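Local coordinates for protein putative polyketide synthase (Brevibacillus brevis, PDB 5HU7) that probably catalyses the dehydration of beta-hydroxyacyl intermediates during polyketide chain assembly, as the dehydratase domain of a trans-AT polyketide synthase, at residues I179-R184 with L190-L195; D277-L280 with R286-I289. All coordinates share one frame; numbering follows the deposited sequence.

Contact 1 (I179-R184 with L190-L195); sequences IDQVYR and LVKLSL
Gln181 to Arg184 and Leu190 to Leu193 run antiparallel, their axes 4.8 Å apart at 166°, as the two arms of a beta hairpin in the C-terminal hotdog half of the dehydratase. Tyr183 and Leu190 form a hydrogen-bonded pair, joined by Tyr183 N to Leu190 O at 2.9 Å and by Leu190 N to Tyr183 O. Further along, a classic beta bulge interrupts the pairing: Asp180 and Gln181 both face Lys192, which gives its N to Gln181 O and receives Asp180 N at its own O (2.8 Å).

On the helix-facing side, Ile179 CG2 meets Val191 CG1 at 4.2 Å, and helix 212-227 covers both at Ser219. The other face carries Gln181, Tyr183, Leu190 and Lys192. Lys192 starts with CG anti to the backbone N (chi1 -176°), lays CB against Gln181 CG at 3.7 Å, and bends at its last torsion to carry NZ to Asp180. Shortening Lys192 to an alanine is likely to leave the Asp180 carboxylate without this cationic mate and to uncover the outer Gln181 chain, although CB would still meet Gln181 CG. Leu190 O lies at the edge of the Tyr183 ring, in its plane, 3.5 Å from Tyr183 CD1. In the salt bridge, Lys192 NZ reaches Asp180 OD2 at 3.0 Å from above the carboxylate, 58° out of its plane.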
ATOM      1  N   ILE A 179      -6.735 -29.561  20.464  1.00 86.87           N
ATOM      2  CA  ILE A 179      -7.109 -30.941  20.119  1.00 83.95           C
ATOM      3  C   ILE A 179      -8.275 -31.463  20.932  1.00 84.54           C
ATOM      4  O   ILE A 179      -8.098 -31.649  22.128  1.00 85.55           O
ATOM      5  CB  ILE A 179      -5.865 -31.870  20.310  1.00 85.45           C
ATOM      6  CG1 ILE A 179      -4.698 -31.382  19.430  1.00 81.75           C
ATOM      7  CG2 ILE A 179      -6.195 -33.368  20.013  1.00 85.72           C
ATOM      8  CD1 ILE A 179      -3.490 -32.208  19.549  1.00 86.64           C
ATOM      9  N   ASP A 180      -9.429 -31.791  20.300  1.00 77.82           N
ATOM     10  CA  ASP A 180     -10.531 -32.412  21.028  1.00 79.33           C
ATOM     11  C   ASP A 180     -10.228 -33.911  21.198  1.00 82.37           C
ATOM     12  O   ASP A 180     -10.305 -34.451  22.296  1.00 85.74           O
ATOM     13  CB  ASP A 180     -11.865 -32.235  20.284  1.00 82.63           C
ATOM     14  CG  ASP A 180     -12.441 -30.834  20.326  1.00100.69           C
ATOM     15  OD1 ASP A 180     -12.417 -30.214  21.408  1.00106.24           O
ATOM     16  OD2 ASP A 180     -12.998 -30.393  19.300  1.00107.74           O
ATOM     17  N   GLN A 181      -9.921 -34.584  20.105  1.00 76.75           N
ATOM     18  CA  GLN A 181      -9.631 -36.011  20.131  1.00 76.54           C
ATOM     19  C   GLN A 181      -8.851 -36.410  18.920  1.00 76.39           C
ATOM     20  O   GLN A 181      -8.859 -35.700  17.922  1.00 73.18           O
ATOM     21  CB  GLN A 181     -10.932 -36.833  20.249  1.00 80.43           C
ATOM     22  CG  GLN A 181     -12.024 -36.417  19.264  1.00 82.76           C
ATOM     23  CD  GLN A 181     -13.329 -37.127  19.517  1.00 99.62           C
ATOM     24  OE1 GLN A 181     -13.454 -38.332  19.310  1.00 97.71           O
ATOM     25  NE2 GLN A 181     -14.336 -36.398  19.950  1.00 90.77           N
ATOM     26  N   VAL A 182      -8.160 -37.543  19.003  1.00 75.83           N
ATOM     27  CA  VAL A 182      -7.359 -38.032  17.889  1.00 75.32           C
ATOM     28  C   VAL A 182      -7.772 -39.431  17.562  1.00 76.04           C
ATOM     29  O   VAL A 182      -7.678 -40.301  18.406  1.00 78.31           O
ATOM     30  CB  VAL A 182      -5.848 -37.951  18.197  1.00 80.36           C
ATOM     31  CG1 VAL A 182      -5.028 -38.559  17.077  1.00 79.96           C
ATOM     32  CG2 VAL A 182      -5.442 -36.512  18.436  1.00 79.11           C
ATOM     33  N   TYR A 183      -8.170 -39.649  16.316  1.00 71.45           N
ATOM     34  CA  TYR A 183      -8.519 -40.966  15.766  1.00 72.47           C
ATOM     35  C   TYR A 183      -7.290 -41.536  15.057  1.00 78.97           C
ATOM     36  O   TYR A 183      -6.873 -40.985  14.062  1.00 78.02           O
ATOM     37  CB  TYR A 183      -9.630 -40.806  14.744  1.00 71.66           C
ATOM     38  CG  TYR A 183     -10.955 -40.358  15.314  1.00 73.16           C
ATOM     39  CD1 TYR A 183     -11.280 -39.014  15.390  1.00 73.10           C
ATOM     40  CD2 TYR A 183     -11.945 -41.277  15.619  1.00 77.00           C
ATOM     41  CE1 TYR A 183     -12.523 -38.595  15.839  1.00 74.14           C
ATOM     42  CE2 TYR A 183     -13.202 -40.870  16.046  1.00 79.65           C
ATOM     43  CZ  TYR A 183     -13.482 -39.524  16.175  1.00 86.95           C
ATOM     44  OH  TYR A 183     -14.718 -39.105  16.597  1.00 93.77           O
ATOM     45  N   ARG A 184      -6.735 -42.641  15.540  1.00 81.69           N
ATOM     46  CA  ARG A 184      -5.568 -43.235  14.915  1.00 83.45           C
ATOM     47  C   ARG A 184      -5.930 -44.459  14.150  1.00 93.20           C
ATOM     48  O   ARG A 184      -6.588 -45.366  14.653  1.00 95.27           O
ATOM     49  CB  ARG A 184      -4.463 -43.637  15.909  1.00 88.47           C
ATOM     50  CG  ARG A 184      -3.189 -44.110  15.144  1.00115.12           C
ATOM     51  CD  ARG A 184      -2.029 -44.610  15.965  1.00134.74           C
ATOM     52  NE  ARG A 184      -2.393 -45.744  16.822  1.00145.38           N
ATOM     53  CZ  ARG A 184      -2.509 -47.011  16.413  1.00160.75           C
ATOM     54  NH1 ARG A 184      -2.313 -47.337  15.137  1.00141.40           N
ATOM     55  NH2 ARG A 184      -2.842 -47.961  17.283  1.00151.14           N
ATOM     56  N   LEU A 190      -6.557 -38.722  12.372  1.00 71.78           N
ATOM     57  CA  LEU A 190      -7.619 -37.762  12.070  1.00 69.68           C
ATOM     58  C   LEU A 190      -7.808 -36.990  13.357  1.00 70.01           C
ATOM     59  O   LEU A 190      -8.221 -37.560  14.368  1.00 69.60           O
ATOM     60  CB  LEU A 190      -8.921 -38.428  11.605  1.00 71.10           C
ATOM     61  CG  LEU A 190     -10.096 -37.482  11.408  1.00 75.81           C
ATOM     62  CD1 LEU A 190      -9.918 -36.654  10.143  1.00 73.05           C
ATOM     63  CD2 LEU A 190     -11.431 -38.261  11.399  1.00 80.14           C
ATOM     64  N   VAL A 191      -7.439 -35.715  13.339  1.00 63.48           N
ATOM     65  CA  VAL A 191      -7.493 -34.886  14.526  1.00 64.39           C
ATOM     66  C   VAL A 191      -8.759 -34.076  14.512  1.00 68.64           C
ATOM     67  O   VAL A 191      -8.992 -33.353  13.547  1.00 66.53           O
ATOM     68  CB  VAL A 191      -6.271 -33.920  14.567  1.00 67.62           C
ATOM     69  CG1 VAL A 191      -6.276 -33.093  15.839  1.00 68.30           C
ATOM     70  CG2 VAL A 191      -4.966 -34.681  14.449  1.00 66.82           C
ATOM     71  N   LYS A 192      -9.529 -34.131  15.590  1.00 67.19           N
ATOM     72  CA  LYS A 192     -10.704 -33.272  15.736  1.00 68.57           C
ATOM     73  C   LYS A 192     -10.202 -32.012  16.443  1.00 73.75           C
ATOM     74  O   LYS A 192      -9.641 -32.092  17.539  1.00 71.21           O
ATOM     75  CB  LYS A 192     -11.801 -33.942  16.549  1.00 70.56           C
ATOM     76  CG  LYS A 192     -13.066 -33.098  16.621  1.00 89.46           C
ATOM     77  CD  LYS A 192     -14.245 -33.904  17.115  1.00 96.03           C
ATOM     78  CE  LYS A 192     -15.452 -33.046  17.370  1.00110.97           C
ATOM     79  NZ  LYS A 192     -15.280 -32.153  18.549  1.00131.17           N
ATOM     80  N   LEU A 193     -10.375 -30.871  15.799  1.00 72.54           N
ATOM     81  CA  LEU A 193      -9.862 -29.602  16.292  1.00 72.54           C
ATOM     82  C   LEU A 193     -10.906 -28.748  16.955  1.00 78.55           C
ATOM     83  O   LEU A 193     -12.045 -28.695  16.516  1.00 78.75           O
ATOM     84  CB  LEU A 193      -9.258 -28.800  15.127  1.00 70.67           C
ATOM     85  CG  LEU A 193      -8.083 -29.446  14.436  1.00 73.80           C
ATOM     86  CD1 LEU A 193      -7.821 -28.767  13.140  1.00 73.55           C
ATOM     87  CD2 LEU A 193      -6.845 -29.455  15.320  1.00 75.38           C
ATOM     88  N   SER A 194     -10.452 -27.937  17.898  1.00 77.73           N
ATOM     89  CA  SER A 194     -11.269 -26.932  18.564  1.00 80.91           C
ATOM     90  C   SER A 194     -10.323 -25.766  18.736  1.00 88.06           C
ATOM     91  O   SER A 194      -9.796 -25.513  19.816  1.00 90.32           O
ATOM     92  CB  SER A 194     -11.870 -27.467  19.858  1.00 83.93           C
ATOM     93  OG  SER A 194     -12.173 -26.432  20.771  1.00103.64           O
ATOM     94  N   LEU A 195     -10.045 -25.112  17.603  1.00 84.93           N
ATOM     95  CA  LEU A 195      -9.111 -24.006  17.541  1.00 84.72           C
ATOM     96  C   LEU A 195      -9.600 -22.840  18.398  1.00 96.68           C
ATOM     97  O   LEU A 195     -10.809 -22.612  18.486  1.00 97.82           O
ATOM     98  CB  LEU A 195      -8.889 -23.555  16.086  1.00 82.13           C
ATOM     99  CG  LEU A 195      -8.190 -24.566  15.179  1.00 83.18           C
ATOM    100  CD1 LEU A 195      -8.217 -24.124  13.731  1.00 80.53           C
ATOM    101  CD2 LEU A 195      -6.774 -24.826  15.632  1.00 84.97           C
TER

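Contact 2 (D277-L280 with R286-I289); sequences DIEL and RIGI
This is a buried backbone pairing between neighbouring antiparallel strands, Leu280 against Gly288 and Ile289, at the turn end of the hairpin formed by strands 276-281 and 287-298. The evidence is three hydrogen bonds centred on Leu280. Its N donates to Ile289 O at 2.9 Å, nearly in line with that C=O. Its O takes two donors: Gly288 N at 3.0 Å, in the carbonyl plane, and Ile289 N in a weak bond of 3.4 Å. Two CA-H...O contacts add to these, from Glu279 CA to Ile289 O and from Ile287 CA to Leu280 O, the latter with 136° at the hydrogen.

Two consecutive residues, Gly288 and Ile289, thus face the single residue Leu280, which defines a classic beta bulge. It falls where the chain turns a corner at Gly288, near the start of the long final strand of the C-terminal hotdog half.

Leu280 and Ile289 project to the same face of the sheet, and Leu280 CD1 meets Ile289 CD1 at 4.1 Å. Both side chains turn their gamma branch (CG in Leu280, CG1 in Ile289) anti to the carbonyl carbon, chi1 -55° in each, and this shared turn brings the two CD1 methyls together; Leu280 CD1 also reaches Ile289 CB. Ile287 extends its CD1 over the Glu279 side chain, touching CB, CG and CD and approaching Glu279 OE2 to 3.8 Å. That carboxylate has its strong partner just beyond the pair, since Glu279 OE2 forms a salt bridge with Arg290 NH2. Ile287 also packs on Leu143 and Tyr250, while Leu280 rests on Ala259 of strand 258-263.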
ATOM      1  N   ASP A 277       1.298 -35.369   4.122  1.00 56.84           N
ATOM      2  CA  ASP A 277       0.151 -34.844   3.414  1.00 55.63           C
ATOM      3  C   ASP A 277      -0.879 -34.500   4.512  1.00 60.73           C
ATOM      4  O   ASP A 277      -1.120 -35.328   5.391  1.00 60.25           O
ATOM      5  CB  ASP A 277      -0.420 -35.857   2.449  1.00 57.57           C
ATOM      6  CG  ASP A 277       0.472 -36.185   1.263  1.00 77.78           C
ATOM      7  OD1 ASP A 277       1.517 -35.478   1.072  1.00 77.84           O
ATOM      8  OD2 ASP A 277       0.091 -37.082   0.469  1.00 80.58           O
ATOM      9  N   ILE A 278      -1.405 -33.257   4.502  1.00 57.30           N
ATOM     10  CA  ILE A 278      -2.363 -32.769   5.477  1.00 56.45           C
ATOM     11  C   ILE A 278      -3.561 -32.216   4.744  1.00 61.75           C
ATOM     12  O   ILE A 278      -3.404 -31.330   3.905  1.00 62.10           O
ATOM     13  CB  ILE A 278      -1.738 -31.698   6.407  1.00 58.82           C
ATOM     14  CG1 ILE A 278      -0.494 -32.254   7.102  1.00 59.68           C
ATOM     15  CG2 ILE A 278      -2.748 -31.205   7.463  1.00 59.90           C
ATOM     16  CD1 ILE A 278       0.235 -31.276   8.005  1.00 66.66           C
ATOM     17  N   GLU A 279      -4.757 -32.697   5.103  1.00 58.74           N
ATOM     18  CA  GLU A 279      -6.021 -32.208   4.581  1.00 59.05           C
ATOM     19  C   GLU A 279      -6.805 -31.620   5.749  1.00 63.67           C
ATOM     20  O   GLU A 279      -6.959 -32.279   6.777  1.00 63.77           O
ATOM     21  CB  GLU A 279      -6.801 -33.328   3.892  1.00 62.10           C
ATOM     22  CG  GLU A 279      -6.288 -33.531   2.483  1.00 78.51           C
ATOM     23  CD  GLU A 279      -6.373 -34.933   1.924  1.00103.29           C
ATOM     24  OE1 GLU A 279      -5.944 -35.881   2.615  1.00 99.66           O
ATOM     25  OE2 GLU A 279      -6.825 -35.082   0.772  1.00108.69           O
ATOM     26  N   LEU A 280      -7.260 -30.377   5.597  1.00 59.86           N
ATOM     27  CA  LEU A 280      -7.987 -29.647   6.608  1.00 60.63           C
ATOM     28  C   LEU A 280      -9.393 -29.467   6.080  1.00 64.90           C
ATOM     29  O   LEU A 280      -9.555 -28.889   5.019  1.00 64.00           O
ATOM     30  CB  LEU A 280      -7.316 -28.286   6.854  1.00 59.28           C
ATOM     31  CG  LEU A 280      -5.834 -28.337   7.222  1.00 63.31           C
ATOM     32  CD1 LEU A 280      -5.285 -26.952   7.416  1.00 64.91           C
ATOM     33  CD2 LEU A 280      -5.600 -29.125   8.512  1.00 65.40           C
ATOM     34  N   ARG A 286     -15.824 -31.452   3.793  1.00 72.72           N
ATOM     35  CA  ARG A 286     -15.404 -30.660   2.629  1.00 71.93           C
ATOM     36  C   ARG A 286     -14.034 -30.027   2.920  1.00 71.95           C
ATOM     37  O   ARG A 286     -13.896 -29.214   3.842  1.00 70.76           O
ATOM     38  CB  ARG A 286     -16.446 -29.587   2.243  1.00 77.20           C
ATOM     39  CG  ARG A 286     -16.063 -28.794   0.962  1.00 97.51           C
ATOM     40  CD  ARG A 286     -17.188 -27.906   0.437  1.00120.75           C
ATOM     41  NE  ARG A 286     -18.298 -28.667  -0.150  1.00136.43           N
ATOM     42  CZ  ARG A 286     -18.331 -29.176  -1.384  1.00155.35           C
ATOM     43  NH1 ARG A 286     -17.290 -29.027  -2.204  1.00138.80           N
ATOM     44  NH2 ARG A 286     -19.398 -29.847  -1.805  1.00149.42           N
ATOM     45  N   ILE A 287     -13.025 -30.414   2.131  1.00 66.22           N
ATOM     46  CA  ILE A 287     -11.654 -29.931   2.329  1.00 63.22           C
ATOM     47  C   ILE A 287     -11.527 -28.472   1.869  1.00 65.65           C
ATOM     48  O   ILE A 287     -11.957 -28.124   0.765  1.00 67.22           O
ATOM     49  CB  ILE A 287     -10.640 -30.861   1.597  1.00 63.90           C
ATOM     50  CG1 ILE A 287     -10.659 -32.239   2.238  1.00 61.83           C
ATOM     51  CG2 ILE A 287      -9.226 -30.265   1.623  1.00 62.44           C
ATOM     52  CD1 ILE A 287     -10.123 -33.304   1.444  1.00 59.78           C
ATOM     53  N   GLY A 288     -10.959 -27.652   2.736  1.00 61.10           N
ATOM     54  CA  GLY A 288     -10.688 -26.253   2.459  1.00 61.10           C
ATOM     55  C   GLY A 288      -9.234 -25.999   2.112  1.00 61.85           C
ATOM     56  O   GLY A 288      -8.943 -25.039   1.409  1.00 58.27           O
ATOM     57  N   ILE A 289      -8.298 -26.819   2.672  1.00 58.63           N
ATOM     58  CA  ILE A 289      -6.860 -26.686   2.462  1.00 56.65           C
ATOM     59  C   ILE A 289      -6.201 -28.068   2.399  1.00 59.33           C
ATOM     60  O   ILE A 289      -6.390 -28.900   3.281  1.00 60.08           O
ATOM     61  CB  ILE A 289      -6.173 -25.853   3.586  1.00 59.92           C
ATOM     62  CG1 ILE A 289      -6.808 -24.449   3.779  1.00 62.12           C
ATOM     63  CG2 ILE A 289      -4.666 -25.724   3.300  1.00 62.20           C
ATOM     64  CD1 ILE A 289      -6.565 -23.847   5.112  1.00 67.87           C
TER

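Contact 1 comes first along the chain and is complete before contact 2 begins; both belong to the C-terminal hotdog half. Their centres are 14 Å apart and their nearest atoms about 5 Å apart, without touching. Strand 258-263 lies between the two hairpins: it pairs with strand 188-193 through Val191 and Ala259, and with strand 276-281 through Glu279 and Leu260. Five strands that are neighbours in the sheet, each antiparallel to the next, therefore connect the contacts: 179-185, 188-193, 258-263, 276-281 and 287-298. Contact 1 lies farther from the chain centre, 16 Å against 11 Å. Continuous backbone bonding thus carries both hairpins, one on each side of strand 258-263, in this hotdog unit.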